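Local coordinates for PKS (Streptomyces albus, PDB 4OQJ), which probably acts as a ketosynthase domain of the oxazolomycin assembly line, joining acyl units held on carrier proteins by decarboxylative condensation, at residues V278-K283 / K383-L388; A316-E321 / H444-E449. All blocks are in the same frame, centred on the assembly; numbering follows the deposited sequence.

Contact 1: V278-K283 / K383-L388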
loop_
_atom_site.group_PDB
_atom_site.type_symbol
_atom_site.label_atom_id
_atom_site.label_comp_id
_atom_site.label_asym_id
_atom_site.label_seq_id
_atom_site.Cartn_x
_atom_site.Cartn_y
_atom_site.Cartn_z
ATOM N N VAL A 278 8.696 8.282 23.479
ATOM C CA VAL A 278 9.103 7.191 22.577
ATOM C C VAL A 278 8.849 5.859 23.286
ATOM O O VAL A 278 9.423 5.581 24.337
ATOM C CB VAL A 278 10.584 7.328 22.167
ATOM C CG1 VAL A 278 11.002 6.219 21.207
ATOM C CG2 VAL A 278 10.829 8.695 21.524
ATOM N N HIS A 279 7.941 5.064 22.744
ATOM C CA HIS A 279 7.581 3.778 23.340
ATOM C C HIS A 279 8.565 2.679 22.917
ATOM O O HIS A 279 8.833 1.733 23.662
ATOM C CB HIS A 279 6.156 3.396 22.943
ATOM C CG HIS A 279 5.109 4.280 23.542
ATOM N ND1 HIS A 279 4.871 5.558 23.091
ATOM C CD2 HIS A 279 4.264 4.080 24.581
ATOM C CE1 HIS A 279 3.909 6.106 23.817
ATOM N NE2 HIS A 279 3.518 5.227 24.717
ATOM N N ALA A 280 9.099 2.825 21.715
ATOM C CA ALA A 280 10.076 1.879 21.179
ATOM C C ALA A 280 10.615 2.459 19.880
ATOM O O ALA A 280 10.054 3.436 19.372
ATOM C CB ALA A 280 9.436 0.516 20.949
ATOM N N VAL A 281 11.673 1.859 19.331
ATOM C CA VAL A 281 12.274 2.320 18.080
ATOM C C VAL A 281 12.264 1.193 17.038
ATOM O O VAL A 281 12.719 0.095 17.295
ATOM C CB VAL A 281 13.716 2.811 18.288
ATOM C CG1 VAL A 281 14.323 3.303 16.983
ATOM C CG2 VAL A 281 13.760 3.905 19.352
ATOM N N ILE A 282 11.703 1.477 15.874
ATOM C CA ILE A 282 11.763 0.573 14.733
ATOM C C ILE A 282 13.061 0.861 13.994
ATOM O O ILE A 282 13.294 1.983 13.523
ATOM C CB ILE A 282 10.544 0.748 13.831
ATOM C CG1 ILE A 282 9.286 0.325 14.596
ATOM C CG2 ILE A 282 10.687 -0.077 12.548
ATOM C CD1 ILE A 282 8.001 0.674 13.901
ATOM N N LYS A 283 13.929 -0.144 13.963
ATOM C CA LYS A 283 15.262 -0.027 13.389
ATOM C C LYS A 283 15.236 -0.354 11.913
ATOM O O LYS A 283 16.060 0.139 11.135
ATOM C CB LYS A 283 16.234 -0.969 14.105
ATOM C CG LYS A 283 16.273 -0.817 15.622
ATOM C CD LYS A 283 17.055 0.407 16.049
ATOM C CE LYS A 283 18.558 0.251 15.810
ATOM N NZ LYS A 283 19.278 1.520 16.115
ATOM N N LYS A 383 2.598 -6.192 21.528
ATOM C CA LYS A 383 3.114 -6.978 22.651
ATOM C C LYS A 383 4.595 -6.710 22.809
ATOM O O LYS A 383 5.087 -6.527 23.915
ATOM C CB LYS A 383 2.881 -8.490 22.454
ATOM C CG LYS A 383 3.849 -9.408 23.230
ATOM C CD LYS A 383 3.640 -10.883 22.865
ATOM C CE LYS A 383 4.668 -11.783 23.556
ATOM N NZ LYS A 383 4.462 -13.169 23.132
ATOM N N THR A 384 5.308 -6.702 21.688
ATOM C CA THR A 384 6.761 -6.584 21.710
ATOM C C THR A 384 7.161 -5.182 22.160
ATOM O O THR A 384 8.116 -5.011 22.911
ATOM C CB THR A 384 7.358 -6.913 20.304
ATOM O OG1 THR A 384 7.007 -8.261 19.949
ATOM C CG2 THR A 384 8.863 -6.771 20.292
ATOM N N ILE A 385 6.417 -4.177 21.725
ATOM C CA ILE A 385 6.667 -2.806 22.176
ATOM C C ILE A 385 6.493 -2.678 23.695
ATOM O O ILE A 385 7.304 -2.045 24.361
ATOM C CB ILE A 385 5.739 -1.805 21.459
ATOM C CG1 ILE A 385 6.153 -1.675 19.995
ATOM C CG2 ILE A 385 5.778 -0.432 22.141
ATOM C CD1 ILE A 385 5.133 -0.958 19.123
ATOM N N LEU A 386 5.447 -3.284 24.249
ATOM C CA LEU A 386 5.201 -3.189 25.689
ATOM C C LEU A 386 6.283 -3.912 26.496
ATOM O O LEU A 386 6.727 -3.414 27.536
ATOM C CB LEU A 386 3.819 -3.751 26.032
ATOM C CG LEU A 386 2.657 -2.907 25.477
ATOM C CD1 LEU A 386 1.337 -3.648 25.584
ATOM C CD2 LEU A 386 2.557 -1.570 26.216
HETATM N N MSE A 387 6.702 -5.081 26.025
HETATM C CA MSE A 387 7.773 -5.835 26.675
HETATM C C MSE A 387 9.033 -4.996 26.768
HETATM O O MSE A 387 9.705 -4.992 27.799
HETATM C CB MSE A 387 8.095 -7.125 25.901
HETATM C CG MSE A 387 7.038 -8.192 25.957
HETATM SE SE MSE A 387 7.450 -9.604 24.648
HETATM C CE MSE A 387 9.125 -10.234 25.384
ATOM N N LEU A 388 9.361 -4.319 25.662
ATOM C CA LEU A 388 10.576 -3.517 25.556
ATOM C C LEU A 388 10.508 -2.288 26.450
ATOM O O LEU A 388 11.486 -1.934 27.109
ATOM C CB LEU A 388 10.816 -3.080 24.106
ATOM C CG LEU A 388 11.384 -4.123 23.139
ATOM C CD1 LEU A 388 11.215 -3.650 21.690
ATOM C CD2 LEU A 388 12.844 -4.379 23.447
#

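Contact 2: A316-E321 / H444-E449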
loop_
_atom_site.group_PDB
_atom_site.type_symbol
_atom_site.label_atom_id
_atom_site.label_comp_id
_atom_site.label_asym_id
_atom_site.label_seq_id
_atom_site.Cartn_x
_atom_site.Cartn_y
_atom_site.Cartn_z
ATOM N N ALA A 316 18.252 -2.890 9.203
ATOM C CA ALA A 316 18.339 -2.280 10.524
ATOM C C ALA A 316 19.779 -2.111 10.993
ATOM O O ALA A 316 20.023 -1.450 11.998
ATOM C CB ALA A 316 17.573 -3.122 11.544
ATOM N N ASP A 317 20.717 -2.734 10.285
ATOM C CA ASP A 317 22.126 -2.814 10.709
ATOM C C ASP A 317 22.222 -3.432 12.105
ATOM O O ASP A 317 22.950 -2.955 12.980
ATOM C CB ASP A 317 22.804 -1.439 10.685
ATOM C CG ASP A 317 24.332 -1.535 10.795
ATOM O OD1 ASP A 317 24.902 -2.594 10.437
ATOM O OD2 ASP A 317 24.965 -0.553 11.238
ATOM N N VAL A 318 21.476 -4.515 12.286
ATOM C CA VAL A 318 21.379 -5.214 13.555
ATOM C C VAL A 318 21.857 -6.648 13.348
ATOM O O VAL A 318 21.316 -7.374 12.515
ATOM C CB VAL A 318 19.920 -5.166 14.080
ATOM C CG1 VAL A 318 19.646 -6.224 15.124
ATOM C CG2 VAL A 318 19.606 -3.771 14.624
ATOM N N GLY A 319 22.875 -7.050 14.098
ATOM C CA GLY A 319 23.406 -8.396 13.984
ATOM C C GLY A 319 22.482 -9.366 14.684
ATOM O O GLY A 319 21.920 -9.028 15.732
ATOM N N PRO A 320 22.315 -10.573 14.121
ATOM C CA PRO A 320 21.378 -11.529 14.722
ATOM C C PRO A 320 21.724 -11.872 16.170
ATOM O O PRO A 320 20.820 -12.189 16.958
ATOM C CB PRO A 320 21.502 -12.766 13.816
ATOM C CG PRO A 320 22.823 -12.611 13.107
ATOM C CD PRO A 320 22.990 -11.133 12.933
ATOM N N GLU A 321 23.010 -11.806 16.516
ATOM C CA GLU A 321 23.447 -12.139 17.864
ATOM C C GLU A 321 23.017 -11.068 18.879
ATOM O O GLU A 321 23.118 -11.294 20.077
ATOM C CB GLU A 321 24.979 -12.348 17.907
ATOM C CG GLU A 321 25.854 -11.082 17.900
ATOM C CD GLU A 321 25.923 -10.363 16.556
ATOM O OE1 GLU A 321 25.345 -10.849 15.562
ATOM O OE2 GLU A 321 26.570 -9.294 16.498
ATOM N N HIS A 444 8.864 -8.706 8.390
ATOM C CA HIS A 444 9.600 -8.800 9.653
ATOM C C HIS A 444 10.068 -7.400 10.026
ATOM O O HIS A 444 10.537 -6.644 9.180
ATOM C CB HIS A 444 10.776 -9.765 9.532
ATOM C CG HIS A 444 11.443 -10.101 10.839
ATOM N ND1 HIS A 444 10.971 -11.081 11.691
ATOM C CD2 HIS A 444 12.559 -9.600 11.425
ATOM C CE1 HIS A 444 11.781 -11.178 12.736
ATOM N NE2 HIS A 444 12.756 -10.299 12.593
ATOM N N VAL A 445 9.904 -7.057 11.295
ATOM C CA VAL A 445 10.203 -5.732 11.823
ATOM C C VAL A 445 11.186 -5.861 12.995
ATOM O O VAL A 445 11.029 -6.735 13.868
ATOM C CB VAL A 445 8.911 -5.040 12.273
ATOM C CG1 VAL A 445 9.182 -3.716 12.992
ATOM C CG2 VAL A 445 8.012 -4.835 11.080
ATOM N N ILE A 446 12.208 -5.006 13.006
ATOM C CA ILE A 446 13.191 -4.994 14.084
ATOM C C ILE A 446 12.865 -3.829 14.990
ATOM O O ILE A 446 12.768 -2.681 14.535
ATOM C CB ILE A 446 14.633 -4.843 13.575
ATOM C CG1 ILE A 446 14.980 -5.958 12.567
ATOM C CG2 ILE A 446 15.619 -4.811 14.755
ATOM C CD1 ILE A 446 14.864 -7.363 13.104
ATOM N N VAL A 447 12.701 -4.131 16.268
ATOM C CA VAL A 447 12.294 -3.138 17.263
ATOM C C VAL A 447 13.319 -3.101 18.393
ATOM O O VAL A 447 13.782 -4.150 18.844
ATOM C CB VAL A 447 10.896 -3.448 17.862
ATOM C CG1 VAL A 447 10.411 -2.282 18.678
ATOM C CG2 VAL A 447 9.883 -3.762 16.771
ATOM N N GLU A 448 13.661 -1.891 18.840
ATOM C CA GLU A 448 14.592 -1.681 19.944
ATOM C C GLU A 448 13.924 -0.912 21.095
ATOM O O GLU A 448 12.969 -0.133 20.903
ATOM C CB GLU A 448 15.827 -0.931 19.438
ATOM C CG GLU A 448 16.955 -0.784 20.440
ATOM C CD GLU A 448 18.215 -0.200 19.810
ATOM O OE1 GLU A 448 18.937 -0.936 19.100
ATOM O OE2 GLU A 448 18.477 1.004 20.008
ATOM N N GLU A 449 14.418 -1.134 22.304
ATOM C CA GLU A 449 13.885 -0.429 23.451
ATOM C C GLU A 449 14.156 1.063 23.263
ATOM O O GLU A 449 15.090 1.447 22.559
ATOM C CB GLU A 449 14.498 -0.949 24.744
ATOM C CG GLU A 449 15.994 -0.692 24.877
ATOM C CD GLU A 449 16.511 -1.105 26.245
ATOM O OE1 GLU A 449 15.946 -0.612 27.244
ATOM O OE2 GLU A 449 17.456 -1.925 26.323
#

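Contact 1: V278-K283 / K383-L388
Ile385 puts its CG2 methyl between two consecutive residues, His279 and Ala280. The methyl lies 3.9 Å from CB of His279 and 4.0 Å from CB of Ala280, while the other branch, CG1 of Ile385, stands 4.1 Å from Ala280 CB. The single methyl of Ala280 therefore meets both branches of the isoleucine, and this lets the backbones come close: the CA atoms of Ala280 and Ile385 are 5.9 Å apart. With chi1 of Ile385 at -71°, CG2 sits anti to the backbone N, and CG1 projects beside that nitrogen. One turn further along, Leu388 leans over from the same helix, its CD1 4.6 Å from Ala280 CB, a looser approach.

His279 joins in through its CB. Its ring turns elsewhere, resting against Pro693, and ND1 makes a weak hydrogen bond to Val25 O. Around this first shell the sheet supplies the floor. Val25 and Leu28 of strand 23-31 touch Ile385, and Val447 of strand 441-448 touches both Ala280 and Leu388, so helix 376-390 packs over three neighbouring strands. The helix's far side is taken by Phe41 and Trp42 of helix 38-46, which meet Leu386, and at Lys383 the amine is tied by a salt bridge to Glu327.

This is a helix-on-sheet contact in the thiolase-type fold of the ketosynthase, with a helix that probably belongs to the layer buried between the two halves of the fold. No hydrogen bond crosses it, and His279 O, buried here, has no partner in the model. Between these two segments the attachment is thus apolar: shape fit of the isoleucine branches against Ala280 and His279 CB contributes to the seating of the helix, and the polar tie of Lys383 lies away from this interface.

Contact 2: A316-E321 / H444-E449
Glu448 OE1, beside the patch where Ile446 meets Ala316 and Val318, is reached by two cations: Arg430 NE gives a salt bridge, and Lys283 NZ adds a long, weak ion pair. The carboxylate stays out of the contact proper, and so do those charges; between the segments everything is hydrocarbon.

Ile446 carries one whole side of it. Ala316 CB approaches the isoleucine where it branches, 4.0 Å from CB of Ile446 and also 4.0 Å from its CG1. The CG2 methyl of Ile446 completes the grip, lying 4.1 Å from Val318 CG2, and the two side chains run past one another in opposite directions. With chi1 at -56°, CG2 of Ile446 is anti to the backbone N, and that placement lets CB and both branches serve the two partners together. On the loop side, Val318 has chi1 161°, which sets CG2 anti to the carbonyl carbon and points it at the strand.

The spacing of Ala316 and Val318 comes from the way helix 302-316 ends. Asp317 takes positive phi (56°) in a Schellman motif, turning the chain so that the residues on both its sides direct their CB atoms at Ile446. Gln313 of the same helix also touches Ile446, and Lys283 of the adjoining strand touches both Ile446 and Ala316. One residue along the strand from Ile446, Val447 faces the other way, onto Leu381 and Leu388 of helix 376-390.

Here the C-terminal end of a helix covering the sheet, and the loop that leads on towards strand 325-327, meet strand 441-448 through van der Waals contact, with no hydrogen bond between the two segments. The backbone of Ile446 is bonded to Lys283 and Gly284 of the next strand, while its side chain makes a small, buried apolar patch with Ala316 and Val318.

In the fold
Contacts 1 and 2 lie on opposite faces of one part of the main sheet, helix 376-390 packing on one and the end of helix 302-316 on the other, with their centres about 11 Å apart. Strands 280-289 and 441-448, one from each contact, are antiparallel neighbours: Val281 O probably bonds Glu448 N at 2.7 Å, and Lys283 N probably bonds Ile446 O at 2.8 Å. The two contacts also meet directly through side chains, Leu388 CD1 lying 3.4 Å from Val447 CG1, a tight packing contact. Ser292 and Lys294, which bind a potassium ion, follow strand 280-289 in the chain and belong to neither contact.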